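Local structure of single-stranded DNA-binding protein (Enterobacter phage Enc34, 5ODK) at residues I111-S116 against A164-V169; M124-L129 against S168-K173. The protein binds single-stranded DNA, probably in phage DNA replication, and is built on an OB fold. One frame throughout, in Å; residues are numbered along the deposited sequence. Where two conformers were deposited one is given.

Interaction 1. Residues I111-S116 against A164-V169; sequences ISARES and ANLLSV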
loop_
_atom_site.group_PDB
_atom_site.type_symbol
_atom_site.label_atom_id
_atom_site.label_comp_id
_atom_site.label_asym_id
_atom_site.label_seq_id
_atom_site.Cartn_x
_atom_site.Cartn_y
_atom_site.Cartn_z
ATOM N N ILE A 111 -2.236 -2.986 5.091
ATOM C CA ILE A 111 -2.205 -1.665 4.505
ATOM C C ILE A 111 -3.291 -1.556 3.446
ATOM O O ILE A 111 -3.382 -2.420 2.554
ATOM C CB ILE A 111 -0.832 -1.386 3.877
ATOM C CG1 ILE A 111 0.240 -1.221 4.964
ATOM C CG2 ILE A 111 -0.866 -0.200 2.940
ATOM C CD1 ILE A 111 1.651 -1.294 4.435
ATOM N N SER A 112 -4.076 -0.478 3.496
ATOM C CA SER A 112 -5.049 -0.183 2.458
ATOM C C SER A 112 -4.609 1.039 1.705
ATOM O O SER A 112 -4.292 2.066 2.297
ATOM C CB SER A 112 -6.383 0.105 3.124
ATOM O OG SER A 112 -6.734 -0.979 3.944
ATOM N N ALA A 113 -4.557 0.936 0.378
ATOM C CA ALA A 113 -4.123 2.058 -0.462
ATOM C C ALA A 113 -5.100 2.179 -1.615
ATOM O O ALA A 113 -5.589 1.169 -2.146
ATOM C CB ALA A 113 -2.693 1.854 -0.931
ATOM N N ARG A 114 -5.359 3.406 -2.040
ATOM C CA ARG A 114 -6.334 3.689 -3.101
ATOM C C ARG A 114 -5.847 4.839 -3.952
ATOM O O ARG A 114 -4.956 5.613 -3.567
ATOM C CB ARG A 114 -7.705 4.030 -2.513
ATOM C CG ARG A 114 -8.326 3.046 -1.535
ATOM C CD ARG A 114 -9.461 3.688 -0.741
ATOM N NE ARG A 114 -10.656 3.907 -1.526
ATOM C CZ ARG A 114 -11.698 4.663 -1.147
ATOM N NH1 ARG A 114 -11.694 5.332 0.005
ATOM N NH2 ARG A 114 -12.750 4.770 -1.949
ATOM N N GLU A 115 -6.427 4.997 -5.138
ATOM C CA GLU A 115 -6.163 6.165 -5.955
ATOM C C GLU A 115 -7.286 6.332 -6.977
ATOM O O GLU A 115 -7.943 5.372 -7.332
ATOM C CB GLU A 115 -4.772 6.090 -6.634
ATOM C CG GLU A 115 -3.795 7.187 -6.216
ATOM C CD GLU A 115 -3.974 8.535 -6.852
ATOM O OE1 GLU A 115 -4.961 8.733 -7.589
ATOM O OE2 GLU A 115 -3.107 9.418 -6.676
ATOM N N SER A 116 -7.486 7.563 -7.433
ATOM C CA SER A 116 -8.479 7.794 -8.483
ATOM C C SER A 116 -7.933 7.598 -9.876
ATOM O O SER A 116 -8.699 7.479 -10.792
ATOM C CB SER A 116 -9.098 9.174 -8.357
ATOM O OG SER A 116 -8.104 10.168 -8.431
ATOM N N ALA A 164 -3.516 6.324 2.246
ATOM C CA ALA A 164 -2.351 6.052 1.406
ATOM C C ALA A 164 -2.764 6.064 -0.080
ATOM O O ALA A 164 -3.682 5.329 -0.477
ATOM C CB ALA A 164 -1.725 4.721 1.745
ATOM N N ASN A 165 -2.096 6.894 -0.852
ATOM C CA ASN A 165 -2.197 6.836 -2.309
ATOM C C ASN A 165 -1.469 5.599 -2.798
ATOM O O ASN A 165 -0.370 5.293 -2.368
ATOM C CB ASN A 165 -1.561 8.064 -2.962
ATOM C CG ASN A 165 -2.451 9.276 -2.942
ATOM O OD1 ASN A 165 -3.637 9.146 -3.223
ATOM N ND2 ASN A 165 -1.883 10.439 -2.600
ATOM N N LEU A 166 -2.102 4.925 -3.756
ATOM C CA LEU A 166 -1.549 3.759 -4.438
ATOM C C LEU A 166 -0.946 4.203 -5.741
ATOM O O LEU A 166 -1.680 4.618 -6.636
ATOM C CB LEU A 166 -2.643 2.736 -4.680
ATOM C CG LEU A 166 -2.216 1.456 -5.381
ATOM C CD1 LEU A 166 -1.160 0.728 -4.599
ATOM C CD2 LEU A 166 -3.419 0.568 -5.625
ATOM N N LEU A 167 0.382 4.109 -5.881
ATOM C CA LEU A 167 1.073 4.697 -7.038
ATOM C C LEU A 167 1.685 3.669 -7.974
ATOM O O LEU A 167 1.743 3.927 -9.191
ATOM C CB LEU A 167 2.090 5.723 -6.578
ATOM C CG LEU A 167 1.344 6.826 -5.833
ATOM C CD1 LEU A 167 2.132 7.488 -4.767
ATOM C CD2 LEU A 167 0.606 7.769 -6.695
ATOM N N SER A 168 2.073 2.509 -7.475
ATOM C CA SER A 168 2.557 1.430 -8.335
ATOM C C SER A 168 2.377 0.103 -7.656
ATOM O O SER A 168 2.434 0.017 -6.416
ATOM C CB SER A 168 3.985 1.678 -8.717
ATOM O OG SER A 168 4.873 1.480 -7.681
ATOM N N VAL A 169 2.198 -0.959 -8.443
ATOM C CA VAL A 169 2.183 -2.331 -7.976
ATOM C C VAL A 169 3.006 -3.153 -8.951
ATOM O O VAL A 169 2.748 -3.087 -10.155
ATOM C CB VAL A 169 0.780 -2.906 -7.877
ATOM C CG1 VAL A 169 0.807 -4.327 -7.346
ATOM C CG2 VAL A 169 -0.089 -2.026 -6.984
HETATM O O HOH W 1 -5.703 4.445 2.356
#

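Interaction 2. Residues M124-L129 against S168-K173; sequences MEREEL and SVLKRK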
loop_
_atom_site.group_PDB
_atom_site.type_symbol
_atom_site.label_atom_id
_atom_site.label_comp_id
_atom_site.label_asym_id
_atom_site.label_seq_id
_atom_site.Cartn_x
_atom_site.Cartn_y
_atom_site.Cartn_z
ATOM N N MET A 124 5.776 -9.527 -13.714
ATOM C CA MET A 124 6.959 -10.053 -13.082
ATOM C C MET A 124 8.274 -9.650 -13.761
ATOM O O MET A 124 9.338 -9.650 -13.130
ATOM C CB MET A 124 6.837 -11.556 -13.015
ATOM C CG MET A 124 7.814 -12.200 -12.075
ATOM S SD MET A 124 7.360 -13.922 -11.841
ATOM C CE MET A 124 6.021 -13.600 -10.766
ATOM N N GLU A 125 8.187 -9.409 -15.069
ATOM C CA GLU A 125 9.301 -8.912 -15.866
ATOM C C GLU A 125 9.456 -7.389 -15.849
ATOM O O GLU A 125 10.224 -6.839 -16.637
ATOM C CB GLU A 125 9.184 -9.436 -17.307
ATOM C CG GLU A 125 9.068 -10.961 -17.429
ATOM C CD GLU A 125 10.389 -11.659 -17.577
ATOM O OE1 GLU A 125 10.894 -11.713 -18.716
ATOM O OE2 GLU A 125 10.898 -12.183 -16.565
ATOM N N ARG A 126 8.742 -6.708 -14.926
ATOM C CA ARG A 126 8.846 -5.266 -14.762
ATOM C C ARG A 126 8.362 -4.482 -15.987
ATOM O O ARG A 126 8.789 -3.370 -16.257
ATOM C CB ARG A 126 10.245 -4.806 -14.379
ATOM C CG ARG A 126 10.762 -5.422 -13.088
ATOM C CD ARG A 126 12.262 -5.165 -12.827
ATOM N NE ARG A 126 13.069 -5.635 -13.975
ATOM C CZ ARG A 126 13.338 -6.915 -14.271
ATOM N NH1 ARG A 126 12.895 -7.929 -13.514
ATOM N NH2 ARG A 126 14.065 -7.195 -15.345
ATOM N N GLU A 127 7.379 -5.067 -16.666
ATOM C CA GLU A 127 6.738 -4.429 -17.837
ATOM C C GLU A 127 5.374 -3.896 -17.448
ATOM O O GLU A 127 4.582 -4.607 -16.818
ATOM C CB GLU A 127 6.546 -5.426 -18.991
ATOM C CG GLU A 127 7.859 -6.049 -19.446
ATOM C CD GLU A 127 7.683 -7.260 -20.343
ATOM O OE1 GLU A 127 6.724 -7.995 -20.173
ATOM O OE2 GLU A 127 8.571 -7.510 -21.152
ATOM N N GLU A 128 5.090 -2.660 -17.866
ATOM C CA GLU A 128 3.777 -2.072 -17.640
ATOM C C GLU A 128 2.699 -2.839 -18.419
ATOM O O GLU A 128 2.830 -3.073 -19.604
ATOM C CB GLU A 128 3.744 -0.598 -18.027
ATOM C CG GLU A 128 2.350 0.042 -17.950
ATOM C CD GLU A 128 1.815 0.211 -16.512
ATOM O OE1 GLU A 128 2.527 0.776 -15.670
ATOM O OE2 GLU A 128 0.659 -0.183 -16.156
ATOM N N LEU A 129 1.647 -3.189 -17.707
ATOM C CA LEU A 129 0.475 -3.761 -18.293
ATOM C C LEU A 129 -0.539 -2.695 -18.617
ATOM O O LEU A 129 -0.593 -1.648 -17.989
ATOM C CB LEU A 129 -0.124 -4.814 -17.386
ATOM C CG LEU A 129 0.805 -5.984 -17.074
ATOM C CD1 LEU A 129 0.135 -6.922 -16.077
ATOM C CD2 LEU A 129 1.194 -6.723 -18.338
ATOM N N SER A 168 2.073 2.509 -7.475
ATOM C CA SER A 168 2.557 1.430 -8.335
ATOM C C SER A 168 2.377 0.103 -7.656
ATOM O O SER A 168 2.434 0.017 -6.416
ATOM C CB SER A 168 3.985 1.678 -8.717
ATOM O OG SER A 168 4.873 1.480 -7.681
ATOM N N VAL A 169 2.198 -0.959 -8.443
ATOM C CA VAL A 169 2.183 -2.331 -7.976
ATOM C C VAL A 169 3.006 -3.153 -8.951
ATOM O O VAL A 169 2.748 -3.087 -10.155
ATOM C CB VAL A 169 0.780 -2.906 -7.877
ATOM C CG1 VAL A 169 0.807 -4.327 -7.346
ATOM C CG2 VAL A 169 -0.089 -2.026 -6.984
ATOM N N LEU A 170 3.948 -3.924 -8.447
ATOM C CA LEU A 170 4.852 -4.805 -9.196
ATOM C C LEU A 170 4.614 -6.233 -8.743
ATOM O O LEU A 170 4.755 -6.536 -7.566
ATOM C CB LEU A 170 6.311 -4.435 -8.922
ATOM C CG LEU A 170 7.406 -5.422 -9.335
ATOM C CD1 LEU A 170 7.453 -5.631 -10.837
ATOM C CD2 LEU A 170 8.772 -5.025 -8.798
ATOM N N LYS A 171 4.281 -7.127 -9.681
ATOM C CA LYS A 171 4.155 -8.523 -9.352
ATOM C C LYS A 171 5.526 -9.112 -9.010
ATOM O O LYS A 171 6.487 -8.889 -9.732
ATOM C CB LYS A 171 3.532 -9.307 -10.489
ATOM C CG LYS A 171 3.330 -10.750 -10.094
ATOM C CD LYS A 171 2.226 -11.415 -10.702
ATOM C CE LYS A 171 2.044 -12.816 -10.150
ATOM N NZ LYS A 171 1.345 -13.491 -11.242
ATOM N N ARG A 172 5.589 -9.844 -7.898
ATOM C CA ARG A 172 6.803 -10.485 -7.436
ATOM C C ARG A 172 6.781 -12.000 -7.467
ATOM O O ARG A 172 7.784 -12.599 -7.854
ATOM C CB ARG A 172 7.119 -10.025 -6.013
ATOM C CG ARG A 172 7.528 -8.575 -5.891
ATOM C CD ARG A 172 8.903 -8.286 -6.424
ATOM N NE ARG A 172 9.896 -8.862 -5.526
ATOM C CZ ARG A 172 11.162 -9.079 -5.821
ATOM N NH1 ARG A 172 11.650 -8.783 -7.028
ATOM N NH2 ARG A 172 11.929 -9.605 -4.883
ATOM N N LYS A 173 5.712 -12.628 -6.997
ATOM C CA LYS A 173 5.662 -14.091 -6.910
ATOM C C LYS A 173 4.235 -14.578 -6.935
ATOM O O LYS A 173 3.354 -13.914 -6.414
ATOM C CB LYS A 173 6.290 -14.550 -5.591
ATOM C CG LYS A 173 6.747 -15.996 -5.531
ATOM C CD LYS A 173 7.463 -16.309 -4.216
ATOM C CE LYS A 173 6.650 -15.873 -2.999
ATOM N NZ LYS A 173 6.918 -16.639 -1.757
HETATM O O HOH W 2 9.117 -9.140 -10.249
#

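Interaction 1. Residues I111-S116 against A164-V169
Arg-114 is bridged to Asn-165 through the backbones of Ala-164 and Leu-166, the residues before and after Asn-165: its N gives a hydrogen bond to Ala-164 O at 3.0 Å and its O takes one from Leu-166 N at 2.9 Å, where the two short strand segments meet at 71°. At so wide an angle the pair does not zip further. Beyond it a water bridges Ser-112 O, to which it donates, and Ala-164 N, from which it accepts. A single bridge with the parallel bonding pattern thus joins strand 108-115 to strand 159-173 where they cross, as the third and fifth strands meet to close an OB barrel. On the inner side the CB of Ala-113 rests on Leu-166 CB at 3.9 Å and Ala-164 CB at 4.0 Å, with Ile-51 and Ile-149 close by. Glu-115 lies across the strand at the other end, its CG 3.4 Å from Leu-166 O. A bend at chi2 (-79°) swings its carboxylate beside the amide of Asn-165, the two planes 35° apart. OE2 and OD1, both acceptors, make no bond to each other; Glu-115 OE1 bonds instead to Thr-117 N, and Asn-165 OD1 to a glycerol probably from the crystallisation liquor.

Interaction 2. Residues M124-L129 against S168-K173
Lys-171 O meets two groups, a water that donates to it at 2.7 Å and the CA-H of Met-124, whose CA stands 3.6 Å from that oxygen with an almost straight angle of 165° at the hydrogen. The same water donates its other hydrogen to Met-124 O at 2.9 Å, so it spans the two carbonyls, and no direct hydrogen bond joins the segments. The side chain of Met-124 reaches on along the strand. With CG anti to the backbone N (chi1 -165°) and a bend at chi3, its CE comes down on the Arg-172 carbonyl, 3.5 Å from Arg-172 O, while touching Lys-171 CG at 4.0 Å. The aliphatic chain of Lys-171 runs extended past this methyl to NZ, which forms a salt bridge with Asp-174 and a hydrogen bond to Glu-138 O. Further back, Arg-126 CG is packed against Leu-170 CD1 at 4.0 Å, the two chains running alongside each other. Arg-172 and Lys-173 form a classic beta bulge opposite Trp-144, and Arg-172 NE is held by Asn-27. The parallel pairing of strand 120-122 with strand 159-173 thus gives way, in the loop that follows, to a hydrated surface contact of methyl, hydrocarbon and one bridging water; between these two segments directional bonding is slight, and firmer holds on the loop come from outside the pair, such as Met-124 N to Glu-138 OE2.

How the interactions relate
Followed from the N terminus, the chain runs out of strand 108-115 through 111-116, passes through strand 120-122 and the loop 124-129, then through helix 132-138 and strand 144-156, before strand 159-173 brings both contacts home. Interaction 1 closes a loop of 47 residues and interaction 2 one of 38. The two loops cross, since 124-129 lies within the first but its partner 168-173 runs on past 164-169. The centres of the two contacts are about 15 Å apart, and both use strand 159-173, with Ser-168 and Val-169 common to both. The worked principle is that a single final strand can serve twice, sealing the barrel with its earlier part and lying against the loop ahead of helix 132-138 with its later part.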